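Local coordinates for protein sugar kinase MJ0406 (Methanococcus jannaschii, PDB 2C4E) that phosphorylates a broad range of nucleosides to their monophosphates, inosine, guanosine and cytidine best, using ATP as preferred phosphate donor with magnesium or manganese, at residues V213-G216 against S220-Y223; R76-K79 against N84-K87; V134-G139 against K146-A151; E6-V11 against A256-Y261. All coordinates share one frame; numbering follows the deposited sequence.

Contact 1 (V213-G216 against S220-Y223); sequences VTKG and SVIY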
# COMPACT_ATOMS: atom_id res chain seq x y z
N VAL A 213 21.76 23.49 -8.53
CA VAL A 213 22.03 22.39 -7.63
C VAL A 213 21.47 22.74 -6.26
O VAL A 213 21.89 23.70 -5.62
CB VAL A 213 23.55 22.10 -7.53
CG1 VAL A 213 23.81 20.96 -6.55
CG2 VAL A 213 24.13 21.78 -8.91
N THR A 214 20.50 21.95 -5.84
CA THR A 214 19.85 22.16 -4.57
C THR A 214 20.46 21.25 -3.52
O THR A 214 20.77 20.08 -3.78
CB THR A 214 18.33 21.91 -4.73
OG1 THR A 214 18.13 20.65 -5.37
CG2 THR A 214 17.73 22.89 -5.70
N LYS A 215 20.65 21.81 -2.33
CA LYS A 215 21.30 21.15 -1.21
C LYS A 215 20.42 21.19 0.05
O LYS A 215 20.92 21.06 1.15
CB LYS A 215 22.66 21.81 -0.94
CG LYS A 215 23.51 22.06 -2.19
CD LYS A 215 24.76 22.86 -1.85
CE LYS A 215 25.61 23.12 -3.09
NZ LYS A 215 26.65 24.15 -2.85
N GLY A 216 19.12 21.38 -0.13
CA GLY A 216 18.17 21.39 0.97
C GLY A 216 18.44 22.42 2.06
O GLY A 216 18.25 23.62 1.85
N SER A 220 21.06 26.42 -2.02
CA SER A 220 21.20 26.00 -3.41
C SER A 220 22.21 26.90 -4.10
O SER A 220 22.67 27.89 -3.53
CB SER A 220 19.83 26.04 -4.12
OG SER A 220 19.21 27.30 -3.90
N VAL A 221 22.63 26.49 -5.28
CA VAL A 221 23.54 27.29 -6.08
C VAL A 221 23.06 27.28 -7.52
O VAL A 221 22.66 26.24 -8.04
CB VAL A 221 25.00 26.78 -5.99
CG1 VAL A 221 25.08 25.32 -6.36
CG2 VAL A 221 25.94 27.62 -6.86
N ILE A 222 23.08 28.46 -8.14
CA ILE A 222 22.77 28.60 -9.54
C ILE A 222 24.04 28.90 -10.32
O ILE A 222 24.75 29.86 -10.01
CB ILE A 222 21.78 29.77 -9.74
CG1 ILE A 222 20.53 29.56 -8.88
CG2 ILE A 222 21.45 29.92 -11.21
CD1 ILE A 222 19.72 30.83 -8.64
N TYR A 223 24.33 28.10 -11.34
CA TYR A 223 25.48 28.33 -12.20
C TYR A 223 25.00 28.74 -13.56
O TYR A 223 24.15 28.08 -14.14
CB TYR A 223 26.30 27.05 -12.37
CG TYR A 223 26.88 26.51 -11.11
CD1 TYR A 223 26.24 25.50 -10.40
CD2 TYR A 223 28.09 26.98 -10.63
CE1 TYR A 223 26.80 24.98 -9.24
CE2 TYR A 223 28.65 26.47 -9.48
CZ TYR A 223 27.99 25.48 -8.78
OH TYR A 223 28.58 24.98 -7.63
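Val-213 and Val-221 form the hydrogen-bonded pair of an antiparallel beta hairpin in the main sheet of this ribokinase fold, a worked case of a hairpin whose turn serves a nucleotide site. Val-213 N donates to Val-221 O at 2.9 Å, and Val-221 N returns a bond of the same length to Val-213 O. Thr-214 and Ser-220 follow as a non-hydrogen-bonded pair, their CA atoms only 4.2 Å apart. Beyond them Lys-215 and Gly-216 both face Gly-219, a classic beta bulge where the chain enters its turn; Thr-214 to Gly-219 bind ATP.

The two faces differ in chemistry. On the valine face, CG1 of Val-221 stands between its own backbone N and carbonyl carbon (chi1 55°), which leads it across to Val-213 CB at 3.8 Å. The extended chain of Lys-215 passes obliquely over the same methyl, with CE 4.0 Å from Val-221 CG1. The other methyl, Val-221 CG2, covers one face of the Tyr-223 ring toward its rim, whereas Val-213 CG2 comes to the ring's edge, 4.2 Å from Tyr-223 CE1. On the opposite face, Thr-214 CG2 meets Ser-220 CB at 4.1 Å, and the hydroxyls look elsewhere: OG1 of Thr-214 is hydrogen-bonded to Asn-186 and Arg-250, the probable transition-state stabilizer, and OG of Ser-220 to Tyr-249.

Strand 182-186 flanks the hairpin on one side and strand 228-231 on the other, while helix 245-258 packs on the Thr-214 face through Tyr-249 and Phe-253.

Contact 2 (R76-K79 against N84-K87); sequences RYLK and NISK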
# COMPACT_ATOMS: atom_id res chain seq x y z
N ARG A 76 -11.50 17.05 -9.01
CA ARG A 76 -12.28 18.22 -8.57
C ARG A 76 -11.38 19.27 -7.93
O ARG A 76 -11.55 20.47 -8.15
CB ARG A 76 -13.38 17.80 -7.60
N TYR A 77 -10.41 18.79 -7.14
CA TYR A 77 -9.40 19.63 -6.49
C TYR A 77 -8.58 20.45 -7.49
O TYR A 77 -8.37 21.64 -7.30
CB TYR A 77 -8.50 18.70 -5.66
CG TYR A 77 -7.18 19.24 -5.14
CD1 TYR A 77 -7.11 19.89 -3.91
CD2 TYR A 77 -5.99 19.03 -5.84
CE1 TYR A 77 -5.89 20.36 -3.42
CE2 TYR A 77 -4.78 19.48 -5.35
CZ TYR A 77 -4.73 20.14 -4.14
OH TYR A 77 -3.53 20.58 -3.64
N LEU A 78 -8.15 19.81 -8.58
CA LEU A 78 -7.39 20.50 -9.61
C LEU A 78 -8.28 21.46 -10.39
O LEU A 78 -7.86 22.57 -10.73
CB LEU A 78 -6.71 19.51 -10.55
CG LEU A 78 -5.56 18.70 -9.95
CD1 LEU A 78 -5.08 17.64 -10.95
CD2 LEU A 78 -4.40 19.58 -9.52
N LYS A 79 -9.51 21.04 -10.68
CA LYS A 79 -10.45 21.89 -11.40
C LYS A 79 -10.75 23.14 -10.57
O LYS A 79 -10.82 24.24 -11.11
CB LYS A 79 -11.74 21.14 -11.73
CG LYS A 79 -11.63 20.22 -12.94
CD LYS A 79 -12.94 19.47 -13.20
CE LYS A 79 -12.79 18.42 -14.29
NZ LYS A 79 -14.01 17.56 -14.39
N ASN A 84 -5.24 23.83 -15.66
CA ASN A 84 -5.64 23.29 -16.96
C ASN A 84 -5.22 21.82 -17.00
O ASN A 84 -4.03 21.51 -17.00
CB ASN A 84 -4.98 24.11 -18.08
CG ASN A 84 -5.41 23.71 -19.49
OD1 ASN A 84 -5.46 24.56 -20.39
ND2 ASN A 84 -5.70 22.45 -19.70
N ILE A 85 -6.21 20.92 -17.01
CA ILE A 85 -5.93 19.49 -17.06
C ILE A 85 -6.49 18.89 -18.34
O ILE A 85 -6.77 17.70 -18.40
CB ILE A 85 -6.50 18.79 -15.81
CG1 ILE A 85 -8.00 19.10 -15.65
CG2 ILE A 85 -5.73 19.22 -14.60
CD1 ILE A 85 -8.72 18.19 -14.70
N SER A 86 -6.64 19.75 -19.35
CA SER A 86 -7.09 19.35 -20.69
C SER A 86 -6.19 18.31 -21.36
O SER A 86 -6.66 17.55 -22.19
CB SER A 86 -7.25 20.59 -21.59
OG SER A 86 -6.01 21.10 -22.07
N LYS A 87 -4.91 18.27 -20.99
CA LYS A 87 -3.95 17.34 -21.60
C LYS A 87 -3.81 16.01 -20.82
O LYS A 87 -3.02 15.16 -21.23
CB LYS A 87 -2.58 18.00 -21.79
CG LYS A 87 -2.53 19.11 -22.87
CD LYS A 87 -1.27 19.94 -22.75
CE LYS A 87 -1.05 20.82 -23.98
NZ LYS A 87 -2.21 21.74 -24.17
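Ile-85 reaches from the loop after helix 73-80 back to Leu-78 and Lys-79 of that helix, a small example of a chain returning to cover the helix it has just left. At CB its side chain divides. With chi1 at 55°, CG1 is wedged between N and C of the backbone, which leaves CG2 for Leu-78 and sends CD1 to Lys-79. The CG2 methyl is the inner branch and rests on Leu-78, 4.0 Å from Leu-78 CD1 and 4.2 Å from Leu-78 CB. The longer branch starts at CG1 and runs on nearly straight to CD1. This tip meets the aliphatic part of Lys-79, with CD1 lying 4.0 Å from Lys-79 CG and 4.1 Å from Lys-79 CE, the two side chains crossing at about a right angle. Beyond these methylenes NZ forms a salt bridge with Glu-75, one helical turn back. Replacing Ile-85 by an alanine would probably leave the Lys-79 methylenes without the CD1 methyl and Leu-78 without CG2, opening a gap between loop and helix.

Leu-78 carries the contact inward, touching Val-50 of helix 44-54 and Leu-61 of strand 58-62, while Asn-84 is joined by backbone hydrogen bonds to Ser-59 and Leu-61 of that edge strand.

Contact 3 (V134-G139 against K146-A151); sequences VHIATG and KCAKKA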
# COMPACT_ATOMS: atom_id res chain seq x y z
N VAL A 134 8.21 24.50 -20.39
CA VAL A 134 7.77 23.13 -20.22
C VAL A 134 8.70 22.52 -19.18
O VAL A 134 9.91 22.37 -19.42
CB VAL A 134 7.86 22.37 -21.56
CG1 VAL A 134 7.61 20.91 -21.37
CG2 VAL A 134 6.88 22.98 -22.57
N HIS A 135 8.14 22.18 -18.02
CA HIS A 135 8.91 21.59 -16.94
C HIS A 135 8.64 20.10 -16.90
O HIS A 135 7.48 19.67 -16.81
CB HIS A 135 8.55 22.21 -15.60
CG HIS A 135 9.25 21.56 -14.46
ND1 HIS A 135 10.60 21.66 -14.25
CD2 HIS A 135 8.78 20.75 -13.48
CE1 HIS A 135 10.94 20.93 -13.21
NE2 HIS A 135 9.85 20.39 -12.70
N ILE A 136 9.72 19.33 -16.96
CA ILE A 136 9.72 17.89 -17.11
C ILE A 136 10.23 17.29 -15.81
O ILE A 136 11.41 17.37 -15.50
CB ILE A 136 10.60 17.47 -18.27
CG1 ILE A 136 10.02 18.06 -19.55
CG2 ILE A 136 10.65 15.92 -18.34
CD1 ILE A 136 10.91 17.91 -20.78
N ALA A 137 9.30 16.72 -15.07
CA ALA A 137 9.59 16.11 -13.80
C ALA A 137 9.65 14.61 -13.95
O ALA A 137 9.69 14.09 -15.07
CB ALA A 137 8.53 16.53 -12.79
N THR A 138 9.70 13.88 -12.85
CA THR A 138 9.79 12.44 -12.95
C THR A 138 8.55 11.88 -13.65
O THR A 138 7.46 12.41 -13.56
CB THR A 138 9.97 11.76 -11.58
OG1 THR A 138 9.03 12.31 -10.66
CG2 THR A 138 11.34 12.08 -11.01
N GLY A 139 8.75 10.80 -14.36
CA GLY A 139 7.71 10.24 -15.19
C GLY A 139 8.26 9.09 -15.99
O GLY A 139 8.86 8.16 -15.42
N LYS A 146 11.12 12.82 -25.38
CA LYS A 146 10.33 13.31 -26.51
C LYS A 146 9.84 14.72 -26.24
O LYS A 146 9.88 15.56 -27.12
CB LYS A 146 9.10 12.44 -26.79
CG LYS A 146 9.39 11.05 -27.31
CD LYS A 146 8.09 10.30 -27.49
CE LYS A 146 8.28 8.99 -28.23
NZ LYS A 146 7.09 8.10 -28.10
N CYS A 147 9.41 14.99 -25.00
CA CYS A 147 8.92 16.31 -24.63
C CYS A 147 10.02 17.35 -24.75
O CYS A 147 9.79 18.42 -25.34
CB CYS A 147 8.36 16.32 -23.21
SG CYS A 147 6.80 15.44 -23.05
N ALA A 148 11.21 17.03 -24.24
CA ALA A 148 12.35 17.94 -24.28
C ALA A 148 12.73 18.23 -25.71
O ALA A 148 12.95 19.37 -26.06
CB ALA A 148 13.54 17.36 -23.54
N LYS A 149 12.80 17.19 -26.54
CA LYS A 149 13.25 17.36 -27.92
C LYS A 149 12.22 18.12 -28.76
O LYS A 149 12.60 18.89 -29.63
CB LYS A 149 13.64 16.01 -28.54
CG LYS A 149 14.94 15.46 -27.95
CD LYS A 149 15.35 14.09 -28.46
CE LYS A 149 16.00 14.15 -29.83
NZ LYS A 149 16.72 12.88 -30.12
N LYS A 150 10.93 17.94 -28.48
CA LYS A 150 9.90 18.71 -29.18
C LYS A 150 9.82 20.18 -28.76
O LYS A 150 9.62 21.07 -29.60
CB LYS A 150 8.53 18.06 -28.96
CG LYS A 150 7.45 18.53 -29.95
CD LYS A 150 6.16 17.76 -29.72
CE LYS A 150 5.06 18.22 -30.66
NZ LYS A 150 5.34 17.90 -32.08
N ALA A 151 10.00 20.42 -27.47
CA ALA A 151 9.85 21.76 -26.90
C ALA A 151 11.10 22.61 -27.10
O ALA A 151 11.02 23.81 -27.33
CB ALA A 151 9.52 21.67 -25.43
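Ile-136 lays its CD1 methyl over the face of a peptide group, the one linking Cys-147 to Ala-148, and comes within 3.6 Å of Ala-148 N. This peptide is the flat group that matters here; the imidazole of His-135 points to the other side of the sheet, where ND1 bonds to Ser-158. Around the covered peptide two beta carbons complete the seat of the methyl: Cys-147 CB and Ala-148 CB, each 3.9 Å from Ile-136 CD1. The torsions place the tip there, since CG1 lies opposite the carbonyl carbon (chi1 -62°) and the chain then extends straight toward the helix. One turn further along the helix, Ala-151 CB receives Val-134 CG2 at 4.1 Å.

Strand 134-136 and helix 146-151 run nearly antiparallel, at 157°, with axes 9.4 Å apart, as expected for the first two elements of a beta-alpha-beta crossover whose second strand is 156-159. Val-157 of that strand touches both Ile-136 and Ala-151, so the second strand joins the same apolar cluster.

The contact is apolar throughout. Small residues on the helix and branched ones on the strand let a methyl reach the helical backbone itself, while the lysines of the helix turn their charges outward, Lys-149 to Glu-175 and Lys-146 to Asn-125. With no hydrogen bond across it, the contact depends on burial and methyl fit against the helix.

Contact 4 (E6-V11 against A256-Y261); sequences EKITCV and AYVKGY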
# COMPACT_ATOMS: atom_id res chain seq x y z
N GLU A 6 2.30 33.09 -21.30
CA GLU A 6 2.65 33.25 -19.85
C GLU A 6 2.17 32.16 -18.87
O GLU A 6 1.41 32.40 -17.93
CB GLU A 6 2.19 34.62 -19.34
CG GLU A 6 3.04 35.78 -19.86
CD GLU A 6 2.37 37.14 -19.73
OE1 GLU A 6 1.27 37.22 -19.14
OE2 GLU A 6 2.95 38.13 -20.23
N LYS A 7 2.74 30.97 -19.07
CA LYS A 7 2.15 29.80 -18.49
C LYS A 7 3.28 28.76 -18.46
O LYS A 7 4.30 28.90 -19.11
CB LYS A 7 0.96 29.37 -19.36
CG LYS A 7 0.00 28.27 -18.84
CD LYS A 7 -1.29 28.22 -19.69
CE LYS A 7 -2.43 27.45 -19.01
NZ LYS A 7 -3.66 27.33 -19.88
N ILE A 8 3.08 27.76 -17.64
CA ILE A 8 4.04 26.68 -17.50
C ILE A 8 3.30 25.37 -17.64
O ILE A 8 2.26 25.18 -17.03
CB ILE A 8 4.72 26.74 -16.12
CG1 ILE A 8 5.45 28.08 -15.96
CG2 ILE A 8 5.69 25.57 -15.96
CD1 ILE A 8 6.05 28.31 -14.59
N THR A 9 3.86 24.48 -18.46
CA THR A 9 3.39 23.11 -18.59
C THR A 9 4.25 22.23 -17.70
O THR A 9 5.47 22.34 -17.72
CB THR A 9 3.57 22.63 -20.04
OG1 THR A 9 2.84 23.46 -20.94
CG2 THR A 9 2.98 21.23 -20.20
N CYS A 10 3.62 21.42 -16.85
CA CYS A 10 4.33 20.43 -16.05
C CYS A 10 3.99 19.05 -16.55
O CYS A 10 2.82 18.71 -16.66
CB CYS A 10 3.91 20.52 -14.60
SG CYS A 10 4.38 22.09 -13.85
N VAL A 11 5.03 18.27 -16.86
CA VAL A 11 4.90 16.96 -17.44
C VAL A 11 5.43 15.95 -16.43
O VAL A 11 6.51 16.13 -15.85
CB VAL A 11 5.72 16.84 -18.75
CG1 VAL A 11 5.67 15.43 -19.30
CG2 VAL A 11 5.25 17.85 -19.79
N ALA A 256 8.78 32.59 -10.53
CA ALA A 256 9.54 33.83 -10.50
C ALA A 256 10.13 34.12 -11.86
O ALA A 256 10.14 35.27 -12.31
CB ALA A 256 10.62 33.76 -9.47
N TYR A 257 10.60 33.09 -12.54
CA TYR A 257 11.17 33.31 -13.85
C TYR A 257 10.14 33.86 -14.83
O TYR A 257 10.40 34.86 -15.53
CB TYR A 257 11.85 32.05 -14.40
CG TYR A 257 12.61 32.36 -15.65
CD1 TYR A 257 13.91 32.82 -15.57
CD2 TYR A 257 12.01 32.27 -16.90
CE1 TYR A 257 14.62 33.14 -16.72
CE2 TYR A 257 12.71 32.58 -18.04
CZ TYR A 257 14.01 33.02 -17.95
OH TYR A 257 14.71 33.34 -19.09
N VAL A 258 8.96 33.23 -14.87
CA VAL A 258 7.87 33.68 -15.75
C VAL A 258 7.42 35.07 -15.37
O VAL A 258 7.04 35.89 -16.25
CB VAL A 258 6.69 32.66 -15.74
CG1 VAL A 258 5.43 33.24 -16.42
CG2 VAL A 258 7.14 31.39 -16.43
N LYS A 259 7.49 35.38 -14.08
CA LYS A 259 7.11 36.71 -13.59
C LYS A 259 8.19 37.77 -13.87
O LYS A 259 7.98 38.95 -13.61
CB LYS A 259 6.79 36.66 -12.10
CG LYS A 259 5.44 36.03 -11.80
CD LYS A 259 5.18 35.89 -10.31
CE LYS A 259 3.81 35.29 -10.06
NZ LYS A 259 3.05 35.95 -8.97
N GLY A 260 9.34 37.35 -14.38
CA GLY A 260 10.31 38.26 -14.99
C GLY A 260 11.42 38.75 -14.07
O GLY A 260 12.02 39.79 -14.31
N TYR A 261 11.71 37.98 -13.04
CA TYR A 261 12.78 38.32 -12.11
C TYR A 261 14.10 37.69 -12.55
O TYR A 261 14.11 36.74 -13.33
CB TYR A 261 12.41 37.85 -10.70
CG TYR A 261 11.16 38.49 -10.17
CD1 TYR A 261 9.96 37.79 -10.12
CD2 TYR A 261 11.18 39.80 -9.71
CE1 TYR A 261 8.80 38.38 -9.64
CE2 TYR A 261 10.02 40.40 -9.23
CZ TYR A 261 8.84 39.68 -9.19
OH TYR A 261 7.69 40.24 -8.69
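Glu-6 begins the contact with its backbone: its carbonyl carbon lies 4.2 Å from Val-258 CG1, at a corner of the chain. Val-258 CG1 is the methyl placed opposite its own backbone N (chi1 168°), and it also lies 4.4 Å from Lys-7 N. The side chain of Lys-7 leaves on the other side of the sheet, so only its backbone serves here. Ile-8 then turns back toward the helix and supplies the main side-chain contact. Its CG1 and CD1 both rest against Val-258 CG2, each at 3.7 Å, the two side chains sliding past each other in opposite directions. A single valine thus meets backbone with one methyl and an isoleucine with the other. From Thr-9 onward the strand draws away from this helix: Thr-9 bonds through OG1 to Glu-60 and Thr-131, and Cys-10, on the same side as Ile-8, packs on helix 44-54.

Val-258 sits where helix 245-258 is ending. Gly-260 takes a positive phi, 95°, and Tyr-261 N bonds to Ala-256 O at 3.2 Å while Gly-260 N bonds to Tyr-257 O at 2.9 Å, a Schellman motif that turns the chain out of the helix.

The helix end therefore lies against the sheet beside strand 7-11, which runs between the edge strand 58-62 and strand 131-136. Val-258 also touches Ile-133 of strand 131-136, Ile-8 reaches Ile-52 of helix 44-54, and Ala-256 packs on helix 263-277.

Overall arrangement
Contacts 1, 3 and 4 all use the main sheet, and the first two are buried; contacts 2 and 4 are only partly so. Contacts 3 and 4 share neighbouring strands but put helices on opposite faces of the sheet, and probable backbone hydrogen bonds tie His-135 to Thr-9 and Val-11. Contact 1 alone is held by hydrogen bonds across its segments and alone carries ATP-binding residues; the other three rest on apolar packing. Helix 245-258 serves twice, its end in contact 4 and its middle over the hairpin of contact 1. Contact 2, about 31 Å from contact 1 between centres, approaches contact 4 where one conformer of Lys-7 makes a weak, doubtful hydrogen bond to Asn-84.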